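Local atomic coordinates of MP-4 (Mucuna pruriens, PDB entry 5DSS), a protein that contributes indirectly to snake venom neutralization by Mucuna pruriens seeds by stimulating cross-reactive antibodies, and is a Kunitz-type protease inhibitor by family. Residues G38-L43 with T48-Y53. Residues are numbered along the deposited sequence; the frame is centred on the assembly and turned at random.
Sequences GKTRNL and TVLQDY
T40 meets T48 and L50 along one side of the 48-53 segment and turns its methyl to T48 and its hydroxyl-bearing side to L50. The two threonine side chains lie across each other at about a right angle, and their methyls make the meeting point, T40 CG2 standing 3.8 Å from T48 CG2. On T48 the methyl lies anti to the backbone N, while OG1 sits beside that nitrogen, anti to the carbonyl carbon; both branches face T40, and T48 OG1 lies 4.0 Å from T40 CG2. L50 slants past T40 farther along the chain, laying its CD2 methyl against T40 CB at 3.7 Å and toward the hydroxyl oxygen. A two-residue step separates T48 from L50 on the chain, which brings both to the same face, whereas V49 between them points away and touches I112.

G38 completes the contact where strand 35-37 has just ended. L50 CB rests 3.8 Å from G38 CA, where the absence of a side chain lets the two chains come close. Beside this point the backbone of L50 bonds to R36, as neighbouring antiparallel strands do, but from G38 onward the pairing lapses: G38 N lies 3.8 Å from T48 O, and no hydrogen bond joins the segments. The loop leaving the edge strand of this four-stranded sheet in a Kunitz-family protein therefore packs against strand 49-51 and the residue before it through van der Waals contacts, largely of methyls and methylene, on a modest 210 Å² of surface, while the backbone ladder with the 35-37 side, L50 to R36 and D52 to G34, lies beyond G38.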
loop_
_atom_site.group_PDB
_atom_site.type_symbol
_atom_site.label_atom_id
_atom_site.label_comp_id
_atom_site.label_asym_id
_atom_site.label_seq_id
_atom_site.Cartn_x
_atom_site.Cartn_y
_atom_site.Cartn_z
ATOM N N GLY A 38 -0.681 11.396 5.209
ATOM C CA GLY A 38 -1.774 12.187 5.705
ATOM C C GLY A 38 -1.539 12.610 7.118
ATOM O O GLY A 38 -0.591 12.153 7.771
ATOM N N LYS A 39 -2.415 13.440 7.618
ATOM C CA LYS A 39 -2.319 13.822 8.977
ATOM C C LYS A 39 -3.230 12.884 9.847
ATOM O O LYS A 39 -4.437 12.711 9.655
ATOM C CB LYS A 39 -2.510 15.358 9.124
ATOM C CG LYS A 39 -1.847 16.018 10.332
ATOM C CD LYS A 39 -2.665 17.142 10.940
ATOM C CE LYS A 39 -2.206 18.514 10.495
ATOM N NZ LYS A 39 -2.759 19.675 11.212
ATOM N N THR A 40 -2.556 12.220 10.767
ATOM C CA THR A 40 -3.214 11.378 11.757
ATOM C C THR A 40 -2.331 11.357 13.012
ATOM O O THR A 40 -1.104 11.294 12.901
ATOM C CB THR A 40 -3.496 9.967 11.191
ATOM O OG1 THR A 40 -4.866 9.881 10.771
ATOM C CG2 THR A 40 -3.215 8.879 12.226
ATOM N N ARG A 41 -2.964 11.407 14.185
ATOM C CA ARG A 41 -2.293 11.438 15.495
ATOM C C ARG A 41 -1.432 12.691 15.680
ATOM O O ARG A 41 -1.735 13.749 15.128
ATOM C CB ARG A 41 -1.489 10.158 15.758
ATOM C CG ARG A 41 -1.567 9.677 17.199
ATOM C CD ARG A 41 -1.386 8.171 17.277
ATOM N NE ARG A 41 -2.491 7.526 17.986
ATOM C CZ ARG A 41 -3.749 7.966 17.999
ATOM N NH1 ARG A 41 -4.090 9.063 17.328
ATOM N NH2 ARG A 41 -4.671 7.298 18.684
ATOM N N ASN A 42 -0.368 12.586 16.464
ATOM C CA ASN A 42 0.515 13.729 16.621
ATOM C C ASN A 42 1.986 13.580 16.183
ATOM O O ASN A 42 2.287 12.901 15.190
ATOM C CB ASN A 42 0.316 14.486 17.922
ATOM C CG ASN A 42 -0.697 15.611 17.787
ATOM O OD1 ASN A 42 -0.457 16.601 17.095
ATOM N ND2 ASN A 42 -1.836 15.465 18.456
ATOM N N LEU A 43 2.865 14.302 16.790
ATOM C CA LEU A 43 4.106 14.530 16.137
ATOM C C LEU A 43 5.313 13.676 15.701
ATOM O O LEU A 43 5.566 13.627 14.515
ATOM C CB LEU A 43 4.595 15.902 16.709
ATOM C CG LEU A 43 6.011 16.450 16.853
ATOM C CD1 LEU A 43 6.278 17.282 15.614
ATOM C CD2 LEU A 43 5.940 17.376 18.059
ATOM N N THR A 48 2.046 7.011 9.284
ATOM C CA THR A 48 0.710 6.616 8.877
ATOM C C THR A 48 0.374 7.014 7.443
ATOM O O THR A 48 0.255 8.211 7.133
ATOM C CB THR A 48 -0.322 7.187 9.878
ATOM O OG1 THR A 48 0.140 6.935 11.217
ATOM C CG2 THR A 48 -1.709 6.573 9.674
ATOM N N VAL A 49 0.259 5.995 6.579
ATOM C CA VAL A 49 -0.182 6.157 5.192
ATOM C C VAL A 49 -1.706 6.215 5.290
ATOM O O VAL A 49 -2.332 5.295 5.807
ATOM C CB VAL A 49 0.256 4.975 4.294
ATOM C CG1 VAL A 49 -0.352 5.061 2.903
ATOM C CG2 VAL A 49 1.763 4.938 4.191
ATOM N N LEU A 50 -2.280 7.303 4.778
ATOM C CA LEU A 50 -3.685 7.596 4.949
ATOM C C LEU A 50 -4.504 7.360 3.695
ATOM O O LEU A 50 -4.039 7.542 2.578
ATOM C CB LEU A 50 -3.870 9.054 5.384
ATOM C CG LEU A 50 -4.546 9.339 6.734
ATOM C CD1 LEU A 50 -6.048 9.126 6.652
ATOM C CD2 LEU A 50 -3.956 8.487 7.841
ATOM N N GLN A 51 -5.758 6.974 3.905
ATOM C CA GLN A 51 -6.703 6.920 2.824
ATOM C C GLN A 51 -7.656 8.040 3.071
ATOM O O GLN A 51 -8.070 8.355 4.187
ATOM C CB GLN A 51 -7.533 5.708 2.851
ATOM C CG GLN A 51 -6.811 4.464 2.452
ATOM C CD GLN A 51 -7.710 3.653 1.593
ATOM O OE1 GLN A 51 -8.670 4.190 0.996
ATOM N NE2 GLN A 51 -7.455 2.338 1.520
ATOM N N ASP A 52 -8.039 8.650 2.024
ATOM C CA ASP A 52 -8.754 9.862 2.042
ATOM C C ASP A 52 -10.209 9.682 2.196
ATOM O O ASP A 52 -10.746 8.845 1.612
ATOM C CB ASP A 52 -8.554 10.409 0.696
ATOM C CG ASP A 52 -8.262 11.790 0.680
ATOM O OD1 ASP A 52 -8.819 12.578 1.334
ATOM O OD2 ASP A 52 -7.409 12.121 -0.006
ATOM N N TYR A 53 -10.862 10.513 2.934
ATOM C CA TYR A 53 -12.300 10.514 3.053
ATOM C C TYR A 53 -12.866 11.389 1.945
ATOM O O TYR A 53 -14.101 11.470 1.744
ATOM C CB TYR A 53 -12.742 11.001 4.433
ATOM C CG TYR A 53 -12.642 9.939 5.533
ATOM C CD1 TYR A 53 -12.851 8.573 5.254
ATOM C CD2 TYR A 53 -12.368 10.305 6.846
ATOM C CE1 TYR A 53 -12.760 7.618 6.245
ATOM C CE2 TYR A 53 -12.302 9.353 7.847
ATOM C CZ TYR A 53 -12.492 8.011 7.550
ATOM O OH TYR A 53 -12.414 7.088 8.598
#